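Long-range contacts in beta-lactamase (PDB 3P09), which probably hydrolyses beta-lactam antibiotics to substituted beta-amino acids, as a class A beta-lactamase linked to antibiotic resistance: residues G40-N45 and T177-T182; P103-N108 and D126-N131; N33-K38 and E271-Q276; T167-N172 and G234-T239; F68-A73 and Q141-F146. All coordinates share one frame; numbering follows the deposited sequence. Where two conformers were deposited one is given.

Contact 1: residues G40-N45 and T177-T182. With SO4 (sulfate ion), chain D.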
# COMPACT_ATOMS: atom_id res chain seq x y z
N GLY A 40 12.35 3.81 -5.63
CA GLY A 40 12.74 2.81 -4.65
C GLY A 40 12.04 1.51 -4.97
O GLY A 40 10.84 1.51 -5.26
N ILE A 41 12.78 0.42 -4.94
CA ILE A 41 12.31 -0.88 -5.41
C ILE A 41 12.71 -1.97 -4.42
O ILE A 41 13.85 -2.01 -3.96
CB ILE A 41 12.99 -1.25 -6.77
CG1 ILE A 41 12.77 -0.18 -7.84
CG2 ILE A 41 12.55 -2.63 -7.24
CD1 ILE A 41 11.35 0.18 -8.09
N TYR A 42 11.79 -2.86 -4.09
CA TYR A 42 12.17 -4.05 -3.35
C TYR A 42 11.30 -5.22 -3.76
O TYR A 42 10.08 -5.06 -3.93
CB TYR A 42 12.06 -3.82 -1.84
CG TYR A 42 12.84 -4.84 -1.03
CD1 TYR A 42 12.19 -5.87 -0.36
CD2 TYR A 42 14.23 -4.78 -0.93
CE1 TYR A 42 12.89 -6.79 0.39
CE2 TYR A 42 14.93 -5.70 -0.19
CZ TYR A 42 14.26 -6.71 0.46
OH TYR A 42 14.94 -7.63 1.21
N THR A 43 11.91 -6.38 -3.94
CA THR A 43 11.12 -7.59 -4.20
C THR A 43 11.41 -8.61 -3.11
O THR A 43 12.52 -8.65 -2.57
CB THR A 43 11.49 -8.25 -5.51
OG1 THR A 43 12.84 -8.73 -5.43
CG2 THR A 43 11.37 -7.27 -6.64
N LEU A 44 10.43 -9.46 -2.81
CA LEU A 44 10.62 -10.45 -1.77
C LEU A 44 10.12 -11.78 -2.28
O LEU A 44 8.96 -11.90 -2.68
CB LEU A 44 9.84 -10.05 -0.53
CG LEU A 44 10.61 -9.89 0.77
CD1 LEU A 44 9.63 -9.98 1.91
CD2 LEU A 44 11.66 -10.97 0.90
N ASN A 45 11.00 -12.78 -2.27
CA ASN A 45 10.66 -14.14 -2.67
C ASN A 45 10.36 -15.04 -1.48
O ASN A 45 10.62 -14.70 -0.33
CB ASN A 45 11.80 -14.75 -3.50
CG ASN A 45 11.53 -14.68 -4.99
OD1 ASN A 45 11.95 -13.74 -5.67
ND2 ASN A 45 10.83 -15.68 -5.51
N THR A 177 10.10 2.79 3.81
CA THR A 177 11.13 2.42 2.84
C THR A 177 10.59 1.30 1.95
O THR A 177 9.69 0.56 2.36
CB THR A 177 12.41 1.86 3.53
OG1 THR A 177 12.07 0.69 4.29
CG2 THR A 177 13.06 2.91 4.46
N PRO A 178 11.14 1.16 0.73
CA PRO A 178 10.69 0.05 -0.11
C PRO A 178 10.86 -1.30 0.60
O PRO A 178 9.99 -2.16 0.52
CB PRO A 178 11.60 0.14 -1.34
CG PRO A 178 11.97 1.63 -1.43
CD PRO A 178 12.10 2.05 0.03
N LYS A 179 11.95 -1.48 1.33
CA LYS A 179 12.19 -2.75 2.00
C LYS A 179 11.12 -3.02 3.06
O LYS A 179 10.52 -4.09 3.10
CB LYS A 179 13.60 -2.76 2.62
CG LYS A 179 14.05 -4.09 3.19
CD LYS A 179 15.48 -4.00 3.72
CE LYS A 179 15.92 -5.31 4.36
NZ LYS A 179 17.30 -5.26 4.90
N ALA A 180 10.87 -2.03 3.92
CA ALA A 180 9.97 -2.23 5.04
C ALA A 180 8.55 -2.51 4.57
O ALA A 180 7.89 -3.44 5.06
CB ALA A 180 10.00 -1.02 6.00
N ILE A 181 8.08 -1.71 3.63
CA ILE A 181 6.69 -1.79 3.21
C ILE A 181 6.44 -3.06 2.41
O ILE A 181 5.35 -3.62 2.47
CB ILE A 181 6.25 -0.56 2.40
CG1 ILE A 181 4.72 -0.46 2.41
CG2 ILE A 181 6.81 -0.62 0.97
CD1 ILE A 181 4.17 -0.18 3.80
N THR A 182 7.46 -3.55 1.72
CA THR A 182 7.34 -4.76 0.90
C THR A 182 7.41 -6.01 1.77
O THR A 182 6.64 -6.95 1.57
CB THR A 182 8.43 -4.81 -0.22
OG1 THR A 182 8.27 -3.68 -1.08
CG2 THR A 182 8.31 -6.07 -1.07
S SO4 D . 18.42 -7.70 1.16
O1 SO4 D . 18.20 -8.33 -0.14
O2 SO4 D . 19.63 -6.89 1.11
O3 SO4 D . 17.29 -6.83 1.49
O4 SO4 D . 18.56 -8.73 2.18
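Tyr42 lies with one face of its ring against Lys179, whose CG stands 3.9 Å from the ring centroid and 16° off the ring normal, a CH-pi contact. Lys179 CA covers the same ring nearer its root, 3.7 Å from Tyr42 CG. At the ring edge, in its plane, sits the methyl CG2 of Thr182, which also packs against the carbonyl oxygen of Tyr42. Beyond the root of the ring, Pro178 CG rests 3.5 Å from Gly40 CA, where the strand carries no side chain. The phenol end reaches a sulfate ion, probably from the crystallisation liquor and also bound by Lys53; the modelled 2.5 Å from Tyr42 OH to its O3 is unusually short, so the exact geometry is doubtful. Tyr42 CG is anti to the backbone N (chi1 -162°), which carries the ring against the first turn of helix 178-190. In that turn Thr177 OG1 caps the helix by accepting from Ala180 N at 3.0 Å, and Thr182 OG1 donates to Pro178 O at 2.8 Å, from the face of that carbonyl opposite to Thr182 N. The axes of strand 40-44 and helix 178-182 lie at 39°. No hydrogen bond crosses between the segments; their union rests on apolar and CH-pi packing, while Thr177 OG1, Thr182 OG1 and Pro178 O bond within the helix start and the Lys179 backbone bonds to Glu56.

Contact 2: residues P103-N108 and D126-N131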
# COMPACT_ATOMS: atom_id res chain seq x y z
N PRO A 103 -15.61 6.50 -2.56
CA PRO A 103 -16.46 5.79 -3.51
C PRO A 103 -17.50 4.88 -2.84
O PRO A 103 -18.61 4.81 -3.34
CB PRO A 103 -15.46 4.99 -4.35
CG PRO A 103 -14.24 4.88 -3.50
CD PRO A 103 -14.18 6.16 -2.71
N ILE A 104 -17.16 4.23 -1.74
CA ILE A 104 -18.13 3.39 -1.05
C ILE A 104 -18.85 4.14 0.09
O ILE A 104 -20.07 4.16 0.16
CB ILE A 104 -17.48 2.11 -0.47
CG1 ILE A 104 -16.97 1.20 -1.59
CG2 ILE A 104 -18.47 1.33 0.38
CD1 ILE A 104 -15.72 1.67 -2.26
N THR A 105 -18.09 4.79 0.97
CA THR A 105 -18.70 5.39 2.14
C THR A 105 -19.72 6.48 1.77
O THR A 105 -20.74 6.62 2.43
CB THR A 105 -17.65 5.91 3.13
OG1 THR A 105 -16.75 6.80 2.46
CG2 THR A 105 -16.86 4.72 3.70
N ALA A 106 -19.45 7.22 0.70
CA ALA A 106 -20.35 8.29 0.30
C ALA A 106 -21.72 7.75 -0.13
O ALA A 106 -22.70 8.49 -0.15
CB ALA A 106 -19.73 9.12 -0.83
N LYS A 107 -21.78 6.47 -0.49
CA LYS A 107 -23.06 5.90 -0.90
C LYS A 107 -23.83 5.31 0.29
O LYS A 107 -24.89 4.72 0.13
CB LYS A 107 -22.86 4.81 -1.97
CG LYS A 107 -22.04 5.27 -3.18
CD LYS A 107 -22.15 4.23 -4.31
CE LYS A 107 -21.43 4.70 -5.56
NZ LYS A 107 -21.69 3.79 -6.72
N ASN A 108 -23.29 5.47 1.50
CA ASN A 108 -23.87 4.80 2.66
C ASN A 108 -24.09 5.68 3.89
O ASN A 108 -24.21 5.17 5.01
CB ASN A 108 -23.00 3.60 3.04
CG ASN A 108 -23.09 2.48 2.03
OD1 ASN A 108 -24.02 1.67 2.09
ND2 ASN A 108 -22.15 2.44 1.09
N ASP A 126 -10.69 4.34 -0.19
CA ASP A 126 -11.76 5.17 0.38
C ASP A 126 -11.24 5.84 1.66
O ASP A 126 -10.89 5.16 2.63
CB ASP A 126 -12.97 4.25 0.68
CG ASP A 126 -14.24 5.03 1.02
OD1 ASP A 126 -14.23 5.81 1.99
OD2 ASP A 126 -15.24 4.84 0.30
N SER A 127 -11.17 7.17 1.66
CA SER A 127 -10.57 7.90 2.78
C SER A 127 -11.41 7.89 4.06
O SER A 127 -10.90 7.61 5.15
CB SER A 127 -10.20 9.33 2.36
OG SER A 127 -9.18 9.31 1.38
N PRO A 128 -12.71 8.21 3.95
CA PRO A 128 -13.51 8.12 5.17
C PRO A 128 -13.50 6.72 5.76
O PRO A 128 -13.50 6.60 6.98
CB PRO A 128 -14.90 8.49 4.68
CG PRO A 128 -14.65 9.41 3.51
CD PRO A 128 -13.44 8.82 2.83
N ALA A 129 -13.52 5.69 4.91
CA ALA A 129 -13.47 4.32 5.40
C ALA A 129 -12.23 4.11 6.26
O ALA A 129 -12.30 3.50 7.33
CB ALA A 129 -13.50 3.34 4.22
N SER A 130 -11.10 4.63 5.78
CA SER A 130 -9.82 4.49 6.48
C SER A 130 -9.86 5.17 7.83
O SER A 130 -9.38 4.61 8.82
CB SER A 130 -8.69 5.12 5.66
OG SER A 130 -8.55 4.45 4.43
N ASN A 131 -10.38 6.39 7.88
CA ASN A 131 -10.41 7.11 9.15
C ASN A 131 -11.31 6.39 10.16
O ASN A 131 -11.01 6.34 11.35
CB ASN A 131 -10.85 8.57 8.96
CG ASN A 131 -9.76 9.44 8.32
OD1 ASN A 131 -8.65 8.98 8.08
ND2 ASN A 131 -10.09 10.70 8.04
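The N-terminus of helix 127-137, in the mainly helical domain of the class A beta-lactamase fold, is capped by Asp126, and the same carboxylate ties down the loop 103-108 between helix 93-96 and strand 112-114. Asp126 OD2 takes two backbone N-H groups in succession. Ile104 N meets it nearly end-on to the C-O bond at 2.9 Å, with a bent N-H...O angle of 141°. Thr105 N comes from the syn side, tilted out of the carboxylate plane, and makes the straighter bond, at 171°. The other oxygen, OD1, offers its syn lone pair to Thr105 OG1 at 2.7 Å, while Ala129 N reaches it at 3.0 Å on the anti side, well out of the carboxylate plane, to complete the cap. With chi1 at -169°, CG of Asp126 is swung away from its own backbone N and toward the loop. The threonine hydroxyl sits between its own backbone N and carbonyl carbon; it therefore faces the aspartate and also packs 3.3 Å from Pro128 CB. Thr105 CG2 lies 3.7 Å from Ala129 CB. Pro103 N, which carries no hydrogen, lies 3.3 Å from Asp126 OD2 without bonding to it, with CD alongside. Around this site, Ala121 of helix 115-123 touches Asp126, and Ile96 packs on Thr105 and Pro128. Four donors, two on each oxygen, hold the buried carboxylate, fix its rotation and join the loop turn to the helix start. Together with the helix N-terminus they would probably stabilise its negative charge.

Contact 3: residues N33-K38 and E271-Q276. With SO4 (sulfate ion), chain G.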
# COMPACT_ATOMS: atom_id res chain seq x y z
N ASN A 33 17.27 9.72 -13.91
CA ASN A 33 17.81 10.76 -14.78
C ASN A 33 16.75 11.31 -15.71
O ASN A 33 16.69 12.51 -15.98
CB ASN A 33 18.95 10.18 -15.62
CG ASN A 33 20.19 9.89 -14.80
OD1 ASN A 33 20.40 10.49 -13.75
ND2 ASN A 33 21.03 8.98 -15.28
N LYS A 34 15.90 10.41 -16.20
CA LYS A 34 14.86 10.75 -17.14
C LYS A 34 13.76 11.60 -16.50
O LYS A 34 13.29 12.57 -17.10
CB LYS A 34 14.28 9.45 -17.72
CG LYS A 34 13.27 9.60 -18.81
CD LYS A 34 12.90 8.22 -19.37
CE LYS A 34 11.74 8.28 -20.34
NZ LYS A 34 11.17 6.92 -20.57
N TYR A 35 13.37 11.25 -15.27
CA TYR A 35 12.19 11.86 -14.66
C TYR A 35 12.45 12.75 -13.43
O TYR A 35 11.51 13.32 -12.87
CB TYR A 35 11.19 10.77 -14.27
CG TYR A 35 10.52 10.12 -15.44
CD1 TYR A 35 9.68 10.83 -16.28
CD2 TYR A 35 10.71 8.77 -15.71
CE1 TYR A 35 9.04 10.22 -17.35
CE2 TYR A 35 10.10 8.16 -16.77
CZ TYR A 35 9.27 8.88 -17.59
OH TYR A 35 8.65 8.24 -18.65
N ASP A 36 13.72 12.85 -13.03
CA ASP A 36 14.11 13.48 -11.77
C ASP A 36 13.59 12.67 -10.58
O ASP A 36 12.78 11.74 -10.75
CB ASP A 36 13.62 14.92 -11.65
CG ASP A 36 14.10 15.82 -12.79
OD1 ASP A 36 15.22 15.61 -13.30
OD2 ASP A 36 13.34 16.74 -13.16
N GLY A 37 14.04 13.03 -9.39
CA GLY A 37 13.60 12.38 -8.17
C GLY A 37 14.23 11.02 -7.92
O GLY A 37 15.29 10.70 -8.48
N LYS A 38 13.59 10.24 -7.07
CA LYS A 38 14.15 8.97 -6.61
C LYS A 38 13.13 7.86 -6.76
O LYS A 38 11.95 8.05 -6.46
CB LYS A 38 14.56 9.09 -5.14
CG LYS A 38 15.75 10.01 -4.90
CD LYS A 38 17.05 9.23 -4.82
CE LYS A 38 18.24 10.15 -4.93
NZ LYS A 38 19.50 9.39 -5.19
N GLU A 271 2.88 8.10 -12.97
CA GLU A 271 2.61 6.67 -13.08
C GLU A 271 3.52 6.00 -14.11
O GLU A 271 3.80 4.80 -14.03
CB GLU A 271 1.14 6.44 -13.45
CG GLU A 271 0.15 6.87 -12.36
CD GLU A 271 -1.28 6.41 -12.65
OE1 GLU A 271 -1.82 6.76 -13.72
OE2 GLU A 271 -1.86 5.68 -11.80
N GLU A 272 3.99 6.76 -15.09
CA GLU A 272 4.78 6.17 -16.17
C GLU A 272 6.09 5.59 -15.65
O GLU A 272 6.55 4.56 -16.13
CB GLU A 272 5.06 7.20 -17.27
CG GLU A 272 3.97 8.24 -17.43
CD GLU A 272 3.14 8.03 -18.68
OE1 GLU A 272 3.73 7.76 -19.75
OE2 GLU A 272 1.89 8.13 -18.59
N ILE A 273 6.71 6.26 -14.68
CA ILE A 273 7.95 5.72 -14.16
C ILE A 273 7.73 4.38 -13.44
O ILE A 273 8.55 3.47 -13.55
CB ILE A 273 8.69 6.71 -13.26
CG1 ILE A 273 10.15 6.29 -13.11
CG2 ILE A 273 8.01 6.84 -11.88
CD1 ILE A 273 10.97 7.23 -12.24
N ILE A 274 6.61 4.27 -12.73
CA ILE A 274 6.24 3.01 -12.13
C ILE A 274 6.06 1.95 -13.22
O ILE A 274 6.54 0.82 -13.10
CB ILE A 274 4.93 3.12 -11.30
CG1 ILE A 274 4.97 4.31 -10.35
CG2 ILE A 274 4.67 1.82 -10.53
CD1 ILE A 274 6.02 4.20 -9.29
N GLN A 275 5.37 2.31 -14.30
CA GLN A 275 5.17 1.35 -15.39
C GLN A 275 6.50 0.83 -15.91
O GLN A 275 6.68 -0.37 -16.13
CB GLN A 275 4.39 1.99 -16.53
CG GLN A 275 3.01 2.44 -16.13
CD GLN A 275 2.36 3.26 -17.21
OE1 GLN A 275 2.97 3.54 -18.24
NE2 GLN A 275 1.11 3.65 -16.99
N GLN A 276 7.43 1.74 -16.11
CA GLN A 276 8.69 1.37 -16.73
C GLN A 276 9.56 0.54 -15.77
O GLN A 276 10.17 -0.45 -16.18
CB GLN A 276 9.41 2.62 -17.24
CG GLN A 276 8.69 3.24 -18.44
CD GLN A 276 9.12 4.67 -18.70
OE1 GLN A 276 10.32 4.99 -18.71
NE2 GLN A 276 8.15 5.56 -18.90
S SO4 G . 23.34 9.58 -5.07
O1 SO4 G . 22.51 9.51 -6.27
O2 SO4 G . 24.52 10.40 -5.33
O3 SO4 G . 22.57 10.19 -3.99
O4 SO4 G . 23.76 8.24 -4.68
O HOH W 1 5.93 9.49 -19.65
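Tyr35 reaches from the end of helix 24-35 across to the first turns of helix 271-289. Its CB lies 4.1 Å from Ile273 CD1, and the ring atom CD2 makes the closest apolar touch, 3.6 Å from Ile273 CG1. Farther out, CE2 passes Gln276 OE1, which lies at the ring edge, in its plane. The tip, OH, accepts a hydrogen bond from Gln276 NE2 at 2.7 Å, with the donor N-H pointing fairly straight (157°). The ring and the Gln276 amide are turned 56° against each other. A water also stands 3.2 Å from Tyr35 OH and donates to Glu272 OE1. The fully extended chain of Lys34 covers one face of the ring, its CG 4.0 Å above the plane over the centre, and ends with NZ donating to Gln276 OE1 at 2.8 Å. A weak bond from Lys34 NZ to Tyr35 OH closes a small polar ring in which both ends of the amide are used. With CG anti to the carbonyl carbon (chi1 -69°), Gln276 sends its amide out to these two partners. On the sheet side, Tyr259 of strand 253-260 touches both Tyr35 and Ile273, and Leu31 packs on Ile273 and Gln276. Here the N- and C-terminal helices come together beside the antiparallel sheet, an arrangement characteristic of the alpha/beta domain of class A beta-lactamases.

Contact 4: residues T167-N172 and G234-T239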
# COMPACT_ATOMS: atom_id res chain seq x y z
N THR A 167 4.37 15.60 3.89
CA THR A 167 5.66 15.25 4.44
C THR A 167 6.60 16.43 4.25
O THR A 167 6.23 17.45 3.66
CB THR A 167 6.27 14.01 3.72
OG1 THR A 167 6.36 14.25 2.31
CG2 THR A 167 5.42 12.77 3.96
N GLN A 168 7.82 16.28 4.75
CA GLN A 168 8.87 17.24 4.46
C GLN A 168 10.07 16.44 3.99
O GLN A 168 10.28 15.31 4.44
CB GLN A 168 9.21 18.06 5.70
CG GLN A 168 8.01 18.76 6.32
CD GLN A 168 7.45 19.88 5.45
OE1 GLN A 168 8.09 20.31 4.48
NE2 GLN A 168 6.25 20.35 5.78
N PRO A 169 10.86 17.01 3.07
CA PRO A 169 11.96 16.30 2.43
C PRO A 169 12.92 15.60 3.40
O PRO A 169 13.34 14.49 3.12
CB PRO A 169 12.69 17.41 1.66
CG PRO A 169 11.64 18.42 1.39
CD PRO A 169 10.74 18.40 2.59
N HIS A 170 13.25 16.22 4.53
CA HIS A 170 14.27 15.66 5.41
C HIS A 170 13.72 14.99 6.66
O HIS A 170 14.48 14.59 7.54
CB HIS A 170 15.29 16.72 5.77
CG HIS A 170 16.02 17.25 4.58
ND1 HIS A 170 16.48 16.43 3.57
CD2 HIS A 170 16.35 18.51 4.22
CE1 HIS A 170 17.07 17.16 2.64
NE2 HIS A 170 17.00 18.43 3.01
N SER A 171 12.41 14.85 6.74
CA SER A 171 11.79 14.18 7.87
C SER A 171 11.23 12.83 7.44
O SER A 171 10.63 12.70 6.36
CB SER A 171 10.67 15.04 8.44
OG SER A 171 9.93 14.32 9.41
N ASN A 172 11.40 11.81 8.28
CA ASN A 172 10.85 10.49 7.98
C ASN A 172 9.41 10.30 8.45
O ASN A 172 8.84 9.22 8.30
CB ASN A 172 11.77 9.40 8.54
CG ASN A 172 13.14 9.43 7.90
OD1 ASN A 172 13.27 9.83 6.74
ND2 ASN A 172 14.17 9.03 8.64
N GLY A 234 -0.15 13.62 -3.82
CA GLY A 234 -0.53 14.88 -4.43
C GLY A 234 0.50 15.97 -4.16
O GLY A 234 0.25 17.15 -4.40
N GLN A 235 1.66 15.56 -3.65
CA GLN A 235 2.79 16.47 -3.56
C GLN A 235 4.08 15.67 -3.68
O GLN A 235 4.07 14.45 -3.51
CB GLN A 235 2.76 17.26 -2.26
CG GLN A 235 2.65 16.41 -1.01
CD GLN A 235 3.07 17.16 0.24
OE1 GLN A 235 2.73 18.34 0.42
NE2 GLN A 235 3.81 16.48 1.12
N TYR A 236 5.18 16.37 -3.97
CA TYR A 236 6.49 15.75 -4.18
C TYR A 236 6.43 14.58 -5.16
O TYR A 236 7.15 13.59 -5.01
CB TYR A 236 7.12 15.31 -2.85
CG TYR A 236 7.41 16.47 -1.93
CD1 TYR A 236 8.41 17.39 -2.23
CD2 TYR A 236 6.68 16.65 -0.76
CE1 TYR A 236 8.68 18.46 -1.38
CE2 TYR A 236 6.94 17.71 0.09
CZ TYR A 236 7.93 18.62 -0.22
OH TYR A 236 8.19 19.67 0.63
N ALA A 237 5.56 14.72 -6.15
CA ALA A 237 5.35 13.69 -7.18
C ALA A 237 5.18 12.29 -6.59
O ALA A 237 5.39 11.30 -7.28
CB ALA A 237 6.51 13.71 -8.18
N ALA A 238 4.79 12.20 -5.31
CA ALA A 238 4.80 10.90 -4.62
C ALA A 238 3.79 9.95 -5.23
O ALA A 238 2.58 10.20 -5.19
CB ALA A 238 4.56 11.07 -3.11
N THR A 239 4.29 8.86 -5.78
CA THR A 239 3.45 7.91 -6.50
C THR A 239 3.93 6.51 -6.14
O THR A 239 5.08 6.17 -6.40
CB THR A 239 3.61 8.11 -8.03
OG1 THR A 239 3.58 9.52 -8.35
CG2 THR A 239 2.48 7.41 -8.79
O HOH W 2 4.23 13.85 0.71
O HOH W 3 6.43 20.44 2.46
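This is a water-bridged loop-to-loop contact at one end of the five-stranded sheet, where the turn between strands 225-232 and 239-246 meets the loop that leads into strand 175-176. Tyr236 is the main apolar element. Its phenol end lies against the Pro169 ring, with Tyr236 OH 3.5 Å from Pro169 CD, and the two side chains cross at about a right angle. Beside the phenol carbon, Tyr236 CE2 lies 3.6 Å from Thr167 O, and nearer the root of the ring CD2 approaches Thr167 OG1. CG of Tyr236 is anti to its own carbonyl carbon (chi1 -64°), which sends the ring across to the other loop. Two waters supply polar links. One accepts from Gln235 NE2 at 2.7 Å and is also bound by Thr167 OG1. The other stands 2.7 Å from Tyr236 OH, at the ring edge and in its plane, and donates to Gln168 OE1 in one of the two modelled conformers of that residue, so this bridge is less certain. The extended Gln235 chain brings NE2 within 3.0 Å of Thr167 N; both are modelled as donors, and no hydrogen bond joins them. Each loop is shaped by a turn: type I from Gln168 to Ser171, type I' from Gln235 to Ala238. Lys175 also holds the carbonyl of Gln168, and Thr260 holds that of Tyr236, while Pro61 touches Thr167. With no direct hydrogen bond between the segments, the polar link rests on the water between Gln235 NE2 and Thr167 OG1, perhaps helped by the second, and the direct touch is the tyrosine against the proline and the threonine carbonyl.

Contact 5: residues F68-A73 and Q141-F146. With SO4 (sulfate ion), chain E.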
# COMPACT_ATOMS: atom_id res chain seq x y z
N PHE A 68 -3.15 -0.54 3.70
CA PHE A 68 -3.06 -2.00 3.80
C PHE A 68 -2.52 -2.45 5.16
O PHE A 68 -2.87 -3.53 5.65
CB PHE A 68 -2.32 -2.66 2.60
CG PHE A 68 -0.81 -2.74 2.74
CD1 PHE A 68 -0.21 -3.65 3.62
CD2 PHE A 68 0.01 -1.95 1.94
CE1 PHE A 68 1.17 -3.75 3.72
CE2 PHE A 68 1.42 -2.04 2.04
CZ PHE A 68 1.99 -2.94 2.93
N LEU A 69 -1.68 -1.63 5.78
CA LEU A 69 -1.23 -1.89 7.15
C LEU A 69 -2.40 -1.81 8.12
O LEU A 69 -2.52 -2.62 9.06
CB LEU A 69 -0.18 -0.87 7.56
CG LEU A 69 1.10 -0.94 6.73
CD1 LEU A 69 2.04 0.23 7.11
CD2 LEU A 69 1.78 -2.26 6.96
N LEU A 70 -3.24 -0.82 7.90
CA LEU A 70 -4.43 -0.60 8.73
C LEU A 70 -5.37 -1.79 8.64
O LEU A 70 -5.88 -2.26 9.65
CB LEU A 70 -5.14 0.68 8.26
CG LEU A 70 -6.50 0.99 8.88
CD1 LEU A 70 -6.39 1.10 10.41
CD2 LEU A 70 -7.13 2.24 8.29
N VAL A 71 -5.61 -2.26 7.42
CA VAL A 71 -6.49 -3.41 7.23
C VAL A 71 -5.87 -4.68 7.83
O VAL A 71 -6.55 -5.49 8.44
CB VAL A 71 -6.85 -3.58 5.74
CG1 VAL A 71 -7.42 -4.95 5.47
CG2 VAL A 71 -7.84 -2.49 5.37
N GLY A 72 -4.56 -4.82 7.69
CA GLY A 72 -3.86 -5.89 8.37
C GLY A 72 -4.10 -5.85 9.88
O GLY A 72 -4.38 -6.87 10.51
N ALA A 73 -3.98 -4.66 10.45
CA ALA A 73 -4.22 -4.47 11.88
C ALA A 73 -5.64 -4.85 12.27
O ALA A 73 -5.87 -5.44 13.32
CB ALA A 73 -3.94 -3.02 12.26
N GLN A 141 -2.15 5.08 17.79
CA GLN A 141 -1.18 4.42 18.65
C GLN A 141 -1.28 2.91 18.48
O GLN A 141 -0.26 2.23 18.39
CB GLN A 141 -1.38 4.82 20.11
CG GLN A 141 -1.06 6.28 20.38
CD GLN A 141 -1.15 6.63 21.85
OE1 GLN A 141 -0.14 6.84 22.51
NE2 GLN A 141 -2.38 6.70 22.37
N ASN A 142 -2.50 2.40 18.40
CA ASN A 142 -2.70 0.97 18.19
C ASN A 142 -2.19 0.49 16.84
O ASN A 142 -1.63 -0.60 16.72
CB ASN A 142 -4.17 0.59 18.37
CG ASN A 142 -4.57 0.54 19.83
OD1 ASN A 142 -3.71 0.42 20.70
ND2 ASN A 142 -5.86 0.62 20.10
N LEU A 143 -2.40 1.31 15.81
CA LEU A 143 -1.89 0.99 14.49
C LEU A 143 -0.37 0.89 14.50
O LEU A 143 0.20 -0.07 13.98
CB LEU A 143 -2.35 2.04 13.47
CG LEU A 143 -1.83 1.89 12.04
CD1 LEU A 143 -2.14 0.50 11.50
CD2 LEU A 143 -2.43 2.98 11.15
N ASN A 144 0.30 1.89 15.09
CA ASN A 144 1.76 1.86 15.17
C ASN A 144 2.28 0.68 16.00
O ASN A 144 3.31 0.11 15.68
CB ASN A 144 2.29 3.18 15.70
CG ASN A 144 2.15 4.29 14.68
OD1 ASN A 144 2.57 4.15 13.54
ND2 ASN A 144 1.53 5.39 15.08
N LYS A 145 1.57 0.33 17.07
CA LYS A 145 1.90 -0.90 17.79
C LYS A 145 1.85 -2.12 16.86
O LYS A 145 2.74 -2.97 16.87
CB LYS A 145 0.97 -1.11 18.99
CG LYS A 145 1.24 -0.15 20.15
CD LYS A 145 0.55 -0.57 21.45
CE LYS A 145 -0.95 -0.29 21.43
NZ LYS A 145 -1.62 -0.68 22.70
N PHE A 146 0.81 -2.21 16.05
CA PHE A 146 0.71 -3.34 15.14
C PHE A 146 1.85 -3.35 14.11
O PHE A 146 2.45 -4.39 13.84
CB PHE A 146 -0.65 -3.38 14.43
CG PHE A 146 -0.77 -4.50 13.44
CD1 PHE A 146 -0.95 -5.81 13.88
CD2 PHE A 146 -0.69 -4.25 12.09
CE1 PHE A 146 -1.05 -6.85 12.98
CE2 PHE A 146 -0.80 -5.29 11.18
CZ PHE A 146 -0.98 -6.59 11.63
S SO4 E . -4.21 8.53 19.00
O1 SO4 E . -5.18 8.68 17.92
O2 SO4 E . -2.94 9.14 18.60
O3 SO4 E . -4.70 9.21 20.20
O4 SO4 E . -3.99 7.11 19.30
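Phe146 and Ala73 form the tight end of a helix-helix crossing among the helices of the class A beta-lactamase fold, where helix 66-80 meets helix 140-149; the axes of segments 68-73 and 141-146 cross at 89°, 9.6 Å apart. The Phe146 ring lies flat on the backbone of the first helix: Ala73 CA stands over its centre in a CH-pi contact, 3.6 Å from the centroid and 14° off the normal. Ala73 CB packs at 3.5 Å from Phe146 CD2, and Phe146 CE2 lies 3.6 Å from Gly72 C, at a place where no side chain intervenes. A trans chi1 lays the Phe146 ring over Ala73. Toward Leu69 and Leu70 the fit is looser. There Leu143 brings a single methyl, CD1, to 3.8 Å from Leu70 CA and 4.0 Å from Ala73 CB, and the nearest side-chain approach of Leu70 to Leu143 is CB to CD1, 4.4 Å. Leu137 of helix 127-137 touches both Ala73 and Leu143, and Leu188 of helix 178-190 packs on Phe146. The start of the 141-146 segment is its solvent side: exposed Gln141 makes no contact with the other segment and instead binds a sulfate, probably from the crystallisation liquor. Gln141 N donates to O4 of this ion at 3.1 Å, with an N-H...O angle of 166°.

How the contacts relate
Contact 3 joins the N- and C-terminal helices and encloses the other four in sequence. Contact 2 is nested in contact 5, and contact 5 in contact 1, whereas contacts 1 and 4 alternate along the chain. In space, contacts 1, 3 and 4 gather round the five-stranded antiparallel sheet, with centres about 15 to 18 Å apart; contacts 3 and 4 meet where Ile274 packs on Thr239. Contacts 2 and 5 belong to the helical part, their centres about 18 Å apart, touching through Ser130 and Leu70. Ile181 of contact 1 packs on Phe68 and Leu69 of contact 5, so helix 178-190 ties the sheet to the helical part, the two halves characteristic of class A beta-lactamases.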